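PDB 3KKR: integrase from Bovine immunodeficiency virus, which probably catalyses the insertion of the DNA copy of the viral genome into host chromosomal DNA, as retroviral integrases do. Local coordinates for residues D8-N13 and D101-L106; V19-N24 and R97-L102; G26-Q31 and L122-L127; E36-V41 and H68-L73. All coordinates share one frame; numbering follows the deposited sequence.

Contact 1: residues D8-N13 and D101-L106. With NO3 (nitrate ion), chain F.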
loop_
_atom_site.group_PDB
_atom_site.type_symbol
_atom_site.label_atom_id
_atom_site.label_comp_id
_atom_site.label_asym_id
_atom_site.label_seq_id
_atom_site.Cartn_x
_atom_site.Cartn_y
_atom_site.Cartn_z
ATOM N N ASP A 8 4.777 -4.605 0.869
ATOM C CA ASP A 8 5.133 -5.796 1.612
ATOM C C ASP A 8 3.991 -6.749 1.442
ATOM O O ASP A 8 2.842 -6.324 1.296
ATOM C CB ASP A 8 5.302 -5.481 3.095
ATOM C CG ASP A 8 6.561 -4.684 3.377
ATOM O OD1 ASP A 8 7.644 -5.076 2.873
ATOM O OD2 ASP A 8 6.463 -3.663 4.097
ATOM N N ASN A 9 4.304 -8.036 1.450
ATOM C CA ASN A 9 3.283 -9.063 1.394
ATOM C C ASN A 9 2.860 -9.459 2.800
ATOM O O ASN A 9 3.678 -9.534 3.716
ATOM C CB ASN A 9 3.777 -10.279 0.607
ATOM C CG ASN A 9 3.990 -9.967 -0.864
ATOM O OD1 ASN A 9 3.085 -9.480 -1.541
ATOM N ND2 ASN A 9 5.189 -10.249 -1.365
ATOM N N THR A 10 1.568 -9.693 2.963
ATOM C CA THR A 10 1.023 -10.093 4.241
ATOM C C THR A 10 0.153 -11.326 4.051
ATOM O O THR A 10 -0.229 -11.666 2.932
ATOM C CB THR A 10 0.191 -8.959 4.845
ATOM O OG1 THR A 10 1.000 -7.780 4.933
ATOM C CG2 THR A 10 -0.285 -9.332 6.232
ATOM N N HIS A 11 -0.144 -12.010 5.145
ATOM C CA HIS A 11 -1.046 -13.146 5.091
ATOM C C HIS A 11 -2.155 -12.916 6.094
ATOM O O HIS A 11 -1.904 -12.442 7.200
ATOM C CB HIS A 11 -0.290 -14.434 5.401
ATOM C CG HIS A 11 0.844 -14.704 4.466
ATOM N ND1 HIS A 11 0.740 -15.563 3.392
ATOM C CD2 HIS A 11 2.113 -14.221 4.434
ATOM C CE1 HIS A 11 1.892 -15.605 2.745
ATOM N NE2 HIS A 11 2.740 -14.794 3.359
ATOM N N TRP A 12 -3.386 -13.224 5.710
ATOM C CA TRP A 12 -4.497 -13.049 6.632
ATOM C C TRP A 12 -5.111 -14.390 7.020
ATOM O O TRP A 12 -4.661 -15.029 7.977
ATOM C CB TRP A 12 -5.542 -12.107 6.052
ATOM C CG TRP A 12 -6.517 -11.669 7.073
ATOM C CD1 TRP A 12 -6.237 -11.180 8.318
ATOM C CD2 TRP A 12 -7.939 -11.673 6.952
ATOM N NE1 TRP A 12 -7.403 -10.882 8.982
ATOM C CE2 TRP A 12 -8.463 -11.174 8.161
ATOM C CE3 TRP A 12 -8.823 -12.051 5.938
ATOM C CZ2 TRP A 12 -9.830 -11.043 8.382
ATOM C CZ3 TRP A 12 -10.178 -11.915 6.159
ATOM C CH2 TRP A 12 -10.668 -11.418 7.370
ATOM N N ASN A 13 -6.087 -14.881 6.271
ATOM C CA ASN A 13 -6.683 -16.179 6.542
ATOM C C ASN A 13 -5.650 -16.951 6.165
ATOM O O ASN A 13 -4.801 -17.177 6.850
ATOM C CB ASN A 13 -7.735 -16.486 5.525
ATOM C CG ASN A 13 -9.029 -16.032 5.969
ATOM O OD1 ASN A 13 -9.087 -15.469 7.013
ATOM N ND2 ASN A 13 -10.067 -16.303 5.260
ATOM N N ASP A 101 -4.070 -1.709 11.522
ATOM C CA ASP A 101 -5.389 -1.162 11.213
ATOM C C ASP A 101 -6.069 -1.947 10.087
ATOM O O ASP A 101 -7.269 -2.188 10.136
ATOM C CB ASP A 101 -5.294 0.316 10.844
ATOM C CG ASP A 101 -4.811 1.180 11.998
ATOM O OD1 ASP A 101 -4.308 2.290 11.732
ATOM O OD2 ASP A 101 -4.932 0.752 13.167
ATOM N N LEU A 102 -5.302 -2.359 9.080
ATOM C CA LEU A 102 -5.876 -3.124 7.976
ATOM C C LEU A 102 -6.426 -4.454 8.457
ATOM O O LEU A 102 -7.519 -4.849 8.064
ATOM C CB LEU A 102 -4.862 -3.362 6.858
ATOM C CG LEU A 102 -5.468 -3.974 5.583
ATOM C CD1 LEU A 102 -6.592 -3.101 4.995
ATOM C CD2 LEU A 102 -4.403 -4.236 4.531
ATOM N N LYS A 103 -5.662 -5.141 9.301
ATOM C CA LYS A 103 -6.093 -6.418 9.863
ATOM C C LYS A 103 -7.268 -6.260 10.826
ATOM O O LYS A 103 -8.108 -7.146 10.934
ATOM C CB LYS A 103 -4.934 -7.132 10.558
ATOM C CG LYS A 103 -3.904 -7.686 9.607
ATOM C CD LYS A 103 -2.888 -8.543 10.330
ATOM C CE LYS A 103 -1.879 -9.139 9.357
ATOM N NZ LYS A 103 -2.533 -9.955 8.296
ATOM N N ASP A 104 -7.323 -5.136 11.528
ATOM C CA ASP A 104 -8.475 -4.840 12.378
ATOM C C ASP A 104 -9.714 -4.636 11.526
ATOM O O ASP A 104 -10.720 -5.320 11.706
ATOM C CB ASP A 104 -8.236 -3.590 13.230
ATOM C CG ASP A 104 -7.252 -3.834 14.359
ATOM O OD1 ASP A 104 -6.777 -2.842 14.962
ATOM O OD2 ASP A 104 -6.954 -5.017 14.638
ATOM N N ARG A 105 -9.633 -3.684 10.602
ATOM C CA ARG A 105 -10.755 -3.359 9.729
ATOM C C ARG A 105 -11.164 -4.570 8.906
ATOM O O ARG A 105 -12.340 -4.760 8.614
ATOM C CB ARG A 105 -10.406 -2.179 8.814
ATOM C CG ARG A 105 -10.212 -0.857 9.552
ATOM C CD ARG A 105 -11.544 -0.290 10.024
ATOM N NE ARG A 105 -12.079 -0.989 11.189
ATOM C CZ ARG A 105 -13.370 -1.052 11.500
ATOM N NH1 ARG A 105 -14.276 -0.474 10.722
ATOM N NH2 ARG A 105 -13.757 -1.708 12.585
ATOM N N LEU A 106 -10.184 -5.393 8.551
ATOM C CA LEU A 106 -10.426 -6.591 7.763
ATOM C C LEU A 106 -11.225 -7.597 8.576
ATOM O O LEU A 106 -12.120 -8.259 8.061
ATOM C CB LEU A 106 -9.090 -7.197 7.340
ATOM C CG LEU A 106 -9.008 -7.982 6.032
ATOM C CD1 LEU A 106 -9.939 -7.406 4.977
ATOM C CD2 LEU A 106 -7.574 -7.994 5.537
HETATM N N NO3 F . -17.350 -1.658 13.205
HETATM O O1 NO3 F . -16.334 -1.423 14.143
HETATM O O2 NO3 F . -18.213 -0.611 12.842
HETATM O O3 NO3 F . -17.502 -2.932 12.633
#
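In this RNase H-like core, Trp12 and the end of strand 4-11 meet Leu106 and Lys103 of the long helix 89-110 at the surface of the domain. The Lys103 chain runs extended until a last bend at chi4 (-58°), which turns NZ onto the backbone: Lys103 NZ donates to His11 O at 2.8 Å. The ammonium stands above the carbonyl plane, 45° out of it. The lysine also meets Thr10 tip to tip, NZ against the methyl CG2. Further along, the same nitrogen lies at the edge of the Trp12 indole, with Lys103 NZ 3.9 Å from Trp12 CD1.

One face of the indole is covered by Leu106. Leu106 CG sits over the middle of the six-membered ring of Trp12, 3.8 Å from its centroid and 5° off the normal, a clear CH-pi contact. On the opposite face, toward the rim, lies OD1 of Asn13. The outer corner of the ring reaches the helix backbone, with Trp12 CH2 3.5 Å from Leu106 O.

On the far flank of the helix, Arg105 NH2 donates to nitrate O1 at 3.0 Å, the anion lying at the guanidinium edge, while Arg105 NH1 bonds to Ser126 OG. The nitrate probably came from the crystallisation liquor. Around the contact, Leu106 also packs on Ile17 of strand 16-22 and Ala119 of helix 116-130, Trp12 rests on Val116 of that second helix, and Thr10 is hydrogen-bonded through its backbone to Ile17.

Contact 2: residues V19-N24 and R97-L102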
loop_
_atom_site.group_PDB
_atom_site.type_symbol
_atom_site.label_atom_id
_atom_site.label_comp_id
_atom_site.label_asym_id
_atom_site.label_seq_id
_atom_site.Cartn_x
_atom_site.Cartn_y
_atom_site.Cartn_z
ATOM N N VAL A 19 0.519 -5.309 0.155
ATOM C CA VAL A 19 0.132 -4.087 0.836
ATOM C C VAL A 19 1.088 -2.945 0.556
ATOM O O VAL A 19 2.289 -3.047 0.817
ATOM C CB VAL A 19 0.086 -4.298 2.347
ATOM C CG1 VAL A 19 -0.264 -2.997 3.061
ATOM C CG2 VAL A 19 -0.898 -5.393 2.683
ATOM N N ALA A 20 0.548 -1.854 0.027
ATOM C CA ALA A 20 1.347 -0.671 -0.257
ATOM C C ALA A 20 0.867 0.472 0.603
ATOM O O ALA A 20 -0.318 0.788 0.614
ATOM C CB ALA A 20 1.241 -0.301 -1.708
ATOM N N VAL A 21 1.794 1.087 1.325
ATOM C CA VAL A 21 1.465 2.183 2.213
ATOM C C VAL A 21 2.194 3.445 1.795
ATOM O O VAL A 21 3.407 3.441 1.599
ATOM C CB VAL A 21 1.819 1.855 3.671
ATOM C CG1 VAL A 21 1.323 2.960 4.605
ATOM C CG2 VAL A 21 1.224 0.511 4.068
ATOM N N GLU A 22 1.439 4.524 1.650
ATOM C CA GLU A 22 2.023 5.831 1.420
ATOM C C GLU A 22 2.450 6.388 2.775
ATOM O O GLU A 22 1.621 6.662 3.635
ATOM C CB GLU A 22 1.006 6.743 0.744
ATOM C CG GLU A 22 1.633 7.783 -0.152
ATOM C CD GLU A 22 1.948 9.071 0.571
ATOM O OE1 GLU A 22 2.679 9.898 -0.003
ATOM O OE2 GLU A 22 1.458 9.262 1.705
ATOM N N THR A 23 3.751 6.548 2.963
ATOM C CA THR A 23 4.302 6.774 4.288
ATOM C C THR A 23 4.026 8.148 4.857
ATOM O O THR A 23 4.237 8.376 6.039
ATOM C CB THR A 23 5.806 6.569 4.285
ATOM O OG1 THR A 23 6.394 7.437 3.304
ATOM C CG2 THR A 23 6.137 5.118 3.959
ATOM N N ASN A 24 3.570 9.070 4.026
ATOM C CA ASN A 24 3.253 10.402 4.519
ATOM C C ASN A 24 1.835 10.489 5.076
ATOM O O ASN A 24 1.608 11.078 6.132
ATOM C CB ASN A 24 3.440 11.453 3.422
ATOM C CG ASN A 24 2.998 12.831 3.867
ATOM O OD1 ASN A 24 3.448 13.329 4.898
ATOM N ND2 ASN A 24 2.101 13.445 3.108
ATOM N N ARG A 97 1.646 0.386 11.810
ATOM C CA ARG A 97 0.310 0.752 12.231
ATOM C C ARG A 97 -0.682 0.426 11.115
ATOM O O ARG A 97 -1.731 -0.177 11.359
ATOM C CB ARG A 97 0.238 2.231 12.595
ATOM C CG ARG A 97 -1.107 2.645 13.160
ATOM C CD ARG A 97 -1.129 4.109 13.549
ATOM N NE ARG A 97 -0.936 4.984 12.395
ATOM C CZ ARG A 97 -0.731 6.296 12.482
ATOM N NH1 ARG A 97 -0.565 7.021 11.381
ATOM N NH2 ARG A 97 -0.688 6.890 13.672
ATOM N N ALA A 98 -0.345 0.809 9.885
ATOM C CA ALA A 98 -1.248 0.587 8.763
ATOM C C ALA A 98 -1.594 -0.889 8.646
ATOM O O ALA A 98 -2.758 -1.251 8.469
ATOM C CB ALA A 98 -0.639 1.091 7.478
ATOM N N HIS A 99 -0.583 -1.740 8.759
ATOM C CA HIS A 99 -0.805 -3.176 8.653
ATOM C C HIS A 99 -1.768 -3.660 9.730
ATOM O O HIS A 99 -2.555 -4.584 9.515
ATOM C CB HIS A 99 0.516 -3.934 8.771
ATOM C CG HIS A 99 1.376 -3.857 7.545
ATOM N ND1 HIS A 99 2.531 -4.585 7.404
ATOM C CD2 HIS A 99 1.238 -3.136 6.409
ATOM C CE1 HIS A 99 3.078 -4.316 6.228
ATOM N NE2 HIS A 99 2.312 -3.445 5.608
ATOM N N ARG A 100 -1.711 -3.029 10.892
ATOM C CA ARG A 100 -2.503 -3.504 12.011
ATOM C C ARG A 100 -3.930 -2.971 11.908
ATOM O O ARG A 100 -4.888 -3.700 12.153
ATOM C CB ARG A 100 -1.830 -3.136 13.336
ATOM C CG ARG A 100 -2.446 -3.779 14.571
ATOM C CD ARG A 100 -3.577 -2.915 15.103
ATOM N NE ARG A 100 -3.405 -1.509 14.723
ATOM C CZ ARG A 100 -2.667 -0.614 15.382
ATOM N NH1 ARG A 100 -1.999 -0.951 16.485
ATOM N NH2 ARG A 100 -2.599 0.634 14.935
ATOM N N ASP A 101 -4.070 -1.709 11.522
ATOM C CA ASP A 101 -5.389 -1.162 11.213
ATOM C C ASP A 101 -6.069 -1.947 10.087
ATOM O O ASP A 101 -7.269 -2.188 10.136
ATOM C CB ASP A 101 -5.294 0.316 10.844
ATOM C CG ASP A 101 -4.811 1.180 11.998
ATOM O OD1 ASP A 101 -4.308 2.290 11.732
ATOM O OD2 ASP A 101 -4.932 0.752 13.167
ATOM N N LEU A 102 -5.302 -2.359 9.080
ATOM C CA LEU A 102 -5.876 -3.124 7.976
ATOM C C LEU A 102 -6.426 -4.454 8.457
ATOM O O LEU A 102 -7.519 -4.849 8.064
ATOM C CB LEU A 102 -4.862 -3.362 6.858
ATOM C CG LEU A 102 -5.468 -3.974 5.583
ATOM C CD1 LEU A 102 -6.592 -3.101 4.995
ATOM C CD2 LEU A 102 -4.403 -4.236 4.531
HETATM O O HOH W 1 3.526 -2.449 3.276
#
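The His99 imidazole is approached obliquely by two valines, Val19 CG1 and Val21 CG2, and carries a water at its edge, in the ring plane. Val19 CG1 is the nearer methyl, 3.7 Å from His99 NE2. The water bridges His99 NE2 and Val19 O, 2.8 Å from each, so the histidine is tied to the strand backbone through solvent as well as through its packing. With CG turned away from its own carbonyl carbon (chi1 -75°), the ring comes nearer to the strand than the direction of its first side-chain bond would suggest.

This is helix-on-sheet packing in the RNase H-like fold: helix 89-110 crosses strand 16-22, their short segments running at 125° with axes 9.7 Å apart at closest approach. Val19 and Val21 both point at the helix, while Ala20 between them faces the other way. The single methyl of Ala98 fits against both branches of Val21, with Ala98 CB 3.9 Å from Val21 CG2. Val28 of the next strand touches both Ala98 and Val19, and Leu102 also packs on Ala123, Leu124 and Leu127 of helix 116-130.

On the outer side of the helix a salt bridge forms within the segment. The Arg100 guanidinium grips one oxygen of Asp101 side-on with NE and NH2, both coming from the same face of the carboxylate, about 45° out of its plane. Here Arg100 NH2 stands 2.9 Å from Asp101 OD2. Back at the strand, Val19 CG2 closes on Leu102 CD2 at 4.1 Å.

Contact 3: residues G26-Q31 and L122-L127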
loop_
_atom_site.group_PDB
_atom_site.type_symbol
_atom_site.label_atom_id
_atom_site.label_comp_id
_atom_site.label_asym_id
_atom_site.label_seq_id
_atom_site.Cartn_x
_atom_site.Cartn_y
_atom_site.Cartn_z
ATOM N N GLY A 26 -0.292 7.660 5.380
ATOM C CA GLY A 26 -0.737 6.401 5.938
ATOM C C GLY A 26 -1.784 5.754 5.052
ATOM O O GLY A 26 -2.424 4.782 5.437
ATOM N N LEU A 27 -1.962 6.295 3.853
ATOM C CA LEU A 27 -2.899 5.717 2.905
ATOM C C LEU A 27 -2.442 4.336 2.460
ATOM O O LEU A 27 -1.267 4.132 2.149
ATOM C CB LEU A 27 -3.057 6.611 1.679
ATOM C CG LEU A 27 -4.195 6.217 0.743
ATOM C CD1 LEU A 27 -5.504 6.836 1.225
ATOM C CD2 LEU A 27 -3.887 6.661 -0.660
ATOM N N VAL A 28 -3.392 3.403 2.408
ATOM C CA VAL A 28 -3.112 2.011 2.073
ATOM C C VAL A 28 -3.768 1.553 0.780
ATOM O O VAL A 28 -4.920 1.880 0.492
ATOM C CB VAL A 28 -3.601 1.073 3.177
ATOM C CG1 VAL A 28 -3.370 -0.373 2.778
ATOM C CG2 VAL A 28 -2.905 1.397 4.478
ATOM N N GLU A 29 -3.014 0.778 0.010
ATOM C CA GLU A 29 -3.513 0.150 -1.205
ATOM C C GLU A 29 -3.137 -1.313 -1.153
ATOM O O GLU A 29 -1.962 -1.656 -1.092
ATOM C CB GLU A 29 -2.890 0.793 -2.439
ATOM C CG GLU A 29 -3.016 -0.047 -3.712
ATOM C CD GLU A 29 -4.369 0.104 -4.406
ATOM O OE1 GLU A 29 -4.419 -0.061 -5.641
ATOM O OE2 GLU A 29 -5.378 0.390 -3.725
ATOM N N ALA A 30 -4.133 -2.181 -1.160
ATOM C CA ALA A 30 -3.857 -3.597 -1.015
ATOM C C ALA A 30 -4.623 -4.420 -2.042
ATOM O O ALA A 30 -5.606 -3.962 -2.622
ATOM C CB ALA A 30 -4.169 -4.048 0.390
ATOM N N GLN A 31 -4.152 -5.638 -2.267
ATOM C CA GLN A 31 -4.711 -6.494 -3.300
ATOM C C GLN A 31 -4.380 -7.941 -2.977
ATOM O O GLN A 31 -3.230 -8.265 -2.673
ATOM C CB GLN A 31 -4.141 -6.098 -4.669
ATOM C CG GLN A 31 -4.317 -7.144 -5.768
ATOM C CD GLN A 31 -4.282 -6.552 -7.181
ATOM O OE1 GLN A 31 -3.722 -5.475 -7.407
ATOM N NE2 GLN A 31 -4.882 -7.264 -8.137
ATOM N N LEU A 122 -13.770 -3.123 1.401
ATOM C CA LEU A 122 -14.472 -2.462 2.500
ATOM C C LEU A 122 -13.519 -1.989 3.594
ATOM O O LEU A 122 -13.700 -0.910 4.150
ATOM C CB LEU A 122 -15.545 -3.375 3.099
ATOM C CG LEU A 122 -16.727 -3.703 2.181
ATOM C CD1 LEU A 122 -17.664 -4.681 2.839
ATOM C CD2 LEU A 122 -17.477 -2.450 1.786
ATOM N N ALA A 123 -12.509 -2.793 3.899
ATOM C CA ALA A 123 -11.510 -2.428 4.900
ATOM C C ALA A 123 -10.690 -1.212 4.483
ATOM O O ALA A 123 -10.416 -0.317 5.285
ATOM C CB ALA A 123 -10.592 -3.598 5.164
ATOM N N LEU A 124 -10.285 -1.183 3.221
ATOM C CA LEU A 124 -9.539 -0.049 2.697
ATOM C C LEU A 124 -10.323 1.263 2.779
ATOM O O LEU A 124 -9.775 2.293 3.181
ATOM C CB LEU A 124 -9.114 -0.328 1.262
ATOM C CG LEU A 124 -8.105 -1.464 1.169
ATOM C CD1 LEU A 124 -7.880 -1.852 -0.268
ATOM C CD2 LEU A 124 -6.820 -1.014 1.820
ATOM N N VAL A 125 -11.600 1.235 2.397
ATOM C CA VAL A 125 -12.404 2.457 2.442
ATOM C C VAL A 125 -12.583 2.958 3.869
ATOM O O VAL A 125 -12.515 4.155 4.123
ATOM C CB VAL A 125 -13.772 2.322 1.713
ATOM C CG1 VAL A 125 -14.038 0.895 1.314
ATOM C CG2 VAL A 125 -14.900 2.873 2.570
ATOM N N SER A 126 -12.784 2.033 4.799
ATOM C CA SER A 126 -12.882 2.376 6.211
ATOM C C SER A 126 -11.619 3.100 6.691
ATOM O O SER A 126 -11.672 4.234 7.154
ATOM C CB SER A 126 -13.110 1.108 7.035
ATOM O OG SER A 126 -13.087 1.386 8.421
ATOM N N LEU A 127 -10.488 2.425 6.556
ATOM C CA LEU A 127 -9.188 2.918 6.986
ATOM C C LEU A 127 -8.819 4.254 6.354
ATOM O O LEU A 127 -8.460 5.209 7.050
ATOM C CB LEU A 127 -8.143 1.873 6.608
ATOM C CG LEU A 127 -6.874 1.696 7.427
ATOM C CD1 LEU A 127 -6.496 0.234 7.393
ATOM C CD2 LEU A 127 -5.759 2.568 6.865
#
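Leu124 and Val28 carry most of this contact, methyl against methyl, crossing at about a right angle. Leu124 CD2 presses on Val28 CG1 at 3.6 Å and lies almost as close to the peptide, 3.7 Å from Val28 O. Its other branch passes on to the next inward-facing residue, so that Leu124 CD1 is 3.9 Å from Ala30 N. One leucine therefore covers the strand from Val28 to Ala30. Leu127, one turn further on, takes the second branch of the valine, with Val28 CG2 3.9 Å from Leu127 CD2.

The setting is the edge of the RNase H-like sheet: strand 27-33 is outermost, and helix 116-130 lies nearly antiparallel to it, the two short segments at 173° with axes 8.6 Å apart. Val28 has CG1 anti to the backbone N (chi1 177°), and this splits its two methyls between Leu124 and Leu127.

Beyond the first shell, Val28 O accepts a hydrogen bond from Asn128 ND2, a polar link between strand and helix beside the apolar one. Val28 also touches Ala98 of helix 89-110, and Leu127 rests on Asp101 of that helix. Glu29 and Gln31 start out away from helix 116-130 and touch helix 38-51, which covers the other face of the strand. At the turn into the strand, Gly26 has a positive phi, which by itself favours glycine, and Gly26 O approaches Leu127 CD2 at 4.3 Å.

Contact 4: residues E36-V41 and H68-L73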
loop_
_atom_site.group_PDB
_atom_site.type_symbol
_atom_site.label_atom_id
_atom_site.label_comp_id
_atom_site.label_asym_id
_atom_site.label_seq_id
_atom_site.Cartn_x
_atom_site.Cartn_y
_atom_site.Cartn_z
ATOM N N GLU A 36 3.324 -15.443 -4.521
ATOM C CA GLU A 36 4.315 -14.391 -4.369
ATOM C C GLU A 36 5.342 -14.415 -5.478
ATOM O O GLU A 36 6.469 -14.859 -5.280
ATOM C CB GLU A 36 5.001 -14.480 -3.013
ATOM C CG GLU A 36 4.086 -14.125 -1.880
ATOM C CD GLU A 36 4.808 -14.055 -0.567
ATOM O OE1 GLU A 36 4.217 -14.473 0.450
ATOM O OE2 GLU A 36 5.967 -13.591 -0.553
ATOM N N THR A 37 4.943 -13.923 -6.644
ATOM C CA THR A 37 5.848 -13.813 -7.777
ATOM C C THR A 37 5.979 -12.370 -8.256
ATOM O O THR A 37 5.074 -11.554 -8.058
ATOM C CB THR A 37 5.375 -14.681 -8.939
ATOM O OG1 THR A 37 3.985 -14.439 -9.182
ATOM C CG2 THR A 37 5.581 -16.154 -8.605
ATOM N N ALA A 38 7.111 -12.062 -8.886
ATOM C CA ALA A 38 7.340 -10.738 -9.449
ATOM C C ALA A 38 6.275 -10.398 -10.482
ATOM O O ALA A 38 5.966 -9.229 -10.700
ATOM C CB ALA A 38 8.726 -10.641 -10.058
ATOM N N LEU A 39 5.714 -11.421 -11.109
ATOM C CA LEU A 39 4.637 -11.226 -12.068
ATOM C C LEU A 39 3.444 -10.613 -11.366
ATOM O O LEU A 39 2.862 -9.644 -11.840
ATOM C CB LEU A 39 4.238 -12.556 -12.696
ATOM C CG LEU A 39 3.630 -12.500 -14.096
ATOM C CD1 LEU A 39 3.785 -13.846 -14.795
ATOM C CD2 LEU A 39 2.170 -12.063 -14.058
ATOM N N GLN A 40 3.079 -11.182 -10.226
ATOM C CA GLN A 40 1.975 -10.653 -9.440
ATOM C C GLN A 40 2.259 -9.240 -8.946
ATOM O O GLN A 40 1.416 -8.352 -9.074
ATOM C CB GLN A 40 1.693 -11.567 -8.256
ATOM C CG GLN A 40 1.264 -12.946 -8.677
ATOM C CD GLN A 40 0.124 -12.893 -9.662
ATOM O OE1 GLN A 40 -0.990 -12.501 -9.317
ATOM N NE2 GLN A 40 0.394 -13.284 -10.902
ATOM N N VAL A 41 3.443 -9.045 -8.372
ATOM C CA VAL A 41 3.858 -7.750 -7.852
ATOM C C VAL A 41 3.833 -6.676 -8.942
ATOM O O VAL A 41 3.453 -5.537 -8.692
ATOM C CB VAL A 41 5.266 -7.837 -7.220
ATOM C CG1 VAL A 41 5.851 -6.464 -7.017
ATOM C CG2 VAL A 41 5.214 -8.584 -5.900
ATOM N N HIS A 68 14.333 -8.742 -11.874
ATOM C CA HIS A 68 14.625 -7.810 -12.958
ATOM C C HIS A 68 13.365 -7.139 -13.486
ATOM O O HIS A 68 13.378 -5.963 -13.852
ATOM C CB HIS A 68 15.344 -8.509 -14.108
ATOM C CG HIS A 68 15.540 -7.632 -15.301
ATOM N ND1 HIS A 68 14.625 -7.558 -16.330
ATOM C CD2 HIS A 68 16.530 -6.758 -15.614
ATOM C CE1 HIS A 68 15.047 -6.685 -17.229
ATOM N NE2 HIS A 68 16.203 -6.192 -16.820
ATOM N N ARG A 69 12.278 -7.900 -13.535
ATOM C CA ARG A 69 11.012 -7.387 -14.031
ATOM C C ARG A 69 10.555 -6.156 -13.242
ATOM O O ARG A 69 10.160 -5.138 -13.824
ATOM C CB ARG A 69 9.954 -8.484 -13.996
ATOM C CG ARG A 69 8.565 -7.958 -13.812
ATOM C CD ARG A 69 7.552 -8.832 -14.495
ATOM N NE ARG A 69 7.781 -10.253 -14.263
ATOM C CZ ARG A 69 7.028 -11.209 -14.801
ATOM N NH1 ARG A 69 6.009 -10.884 -15.590
ATOM N NH2 ARG A 69 7.284 -12.484 -14.556
ATOM N N ILE A 70 10.626 -6.250 -11.917
ATOM C CA ILE A 70 10.262 -5.138 -11.040
ATOM C C ILE A 70 11.204 -3.948 -11.204
ATOM O O ILE A 70 10.762 -2.817 -11.365
ATOM C CB ILE A 70 10.243 -5.567 -9.563
ATOM C CG1 ILE A 70 9.400 -6.830 -9.392
ATOM C CG2 ILE A 70 9.729 -4.440 -8.688
ATOM C CD1 ILE A 70 8.044 -6.759 -10.072
ATOM N N GLU A 71 12.503 -4.208 -11.166
ATOM C CA GLU A 71 13.493 -3.153 -11.340
ATOM C C GLU A 71 13.298 -2.414 -12.666
ATOM O O GLU A 71 13.400 -1.189 -12.738
ATOM C CB GLU A 71 14.901 -3.744 -11.276
ATOM C CG GLU A 71 15.187 -4.538 -10.013
ATOM C CD GLU A 71 16.517 -5.276 -10.070
ATOM O OE1 GLU A 71 17.137 -5.316 -11.154
ATOM O OE2 GLU A 71 16.946 -5.822 -9.029
ATOM N N ASN A 72 13.021 -3.175 -13.715
ATOM C CA ASN A 72 12.825 -2.620 -15.045
ATOM C C ASN A 72 11.576 -1.765 -15.090
ATOM O O ASN A 72 11.576 -0.665 -15.638
ATOM C CB ASN A 72 12.693 -3.755 -16.056
ATOM C CG ASN A 72 12.559 -3.259 -17.482
ATOM O OD1 ASN A 72 11.487 -3.360 -18.092
ATOM N ND2 ASN A 72 13.648 -2.714 -18.023
ATOM N N LEU A 73 10.505 -2.291 -14.516
ATOM C CA LEU A 73 9.238 -1.590 -14.473
ATOM C C LEU A 73 9.421 -0.227 -13.814
ATOM O O LEU A 73 9.003 0.796 -14.356
ATOM C CB LEU A 73 8.207 -2.420 -13.716
ATOM C CG LEU A 73 6.783 -1.873 -13.689
ATOM C CD1 LEU A 73 6.246 -1.783 -15.110
ATOM C CD2 LEU A 73 5.905 -2.763 -12.833
#
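Arg69 lies with its guanidinium flat against the first turn of helix 38-51. Leu39 CA stands over the centre of one guanidinium face, 3.6 Å above the plane, and Leu39 CB belongs to the same side. Bends at chi2 and chi3 (149° and 45°) bring the charged group over that first turn. The closest approach is to carbon: Leu39 CG is 3.2 Å from Arg69 NH1, a short one, and no hydrogen bond crosses the contact. Both residues are exposed and also touch a crystal neighbour, so lattice packing may influence this pose.

Ile70, next along helix 68-76, faces inward. Its CG1 meets the methyl of Ala38, with Ile70 CG1 3.9 Å from Ala38 CB, and a bent chain carries CD1 further, to 3.3 Å from Ala38 O. The Ile70 and Val41 side chains cross at about a right angle, with Ile70 CD1 3.8 Å from Val41 CG1.

The two helices are connections between strands of the RNase H-like sheet. Helix 38-51 links strand 27-33 to strand 56-59, and helix 68-76 lies in the beta-alpha-beta crossover from strand 56-59 to its parallel neighbour 80-83.

Ala38 begins its helix right after Thr37 at the N-cap, and its small side chain lets the backbones approach, Ala38 and Ile70 having the nearest pair of CA atoms at 6.5 Å. Ile70 continues onto Ala42 and Ile45, while Val41 turns to Met7, Cys64 and Phe65.

Overall arrangement
Contacts 2 and 3 are the buried pair, mostly valine, alanine and leucine methyls. Contact 2 adds a water bridge, and polar chemistry grows in contact 1 at the surface, where a lysine-carbonyl bond joins a CH-pi contact. These three lie on one sheet: contacts 1 and 2 share helix 89-110 and reach neighbouring strands 4-11 and 16-22, while contact 3 brings in strand 27-33 and helix 116-130. The hydrogen bond from Ala20 N to Glu29 O (2.8 Å) joins contacts 2 and 3 between adjacent strands. Contact 4, about 21 to 22 Å away between centres, is partly buried and joins two helices, with an arginine laid over a backbone; its Glu36 still packs against Asn9 and His11.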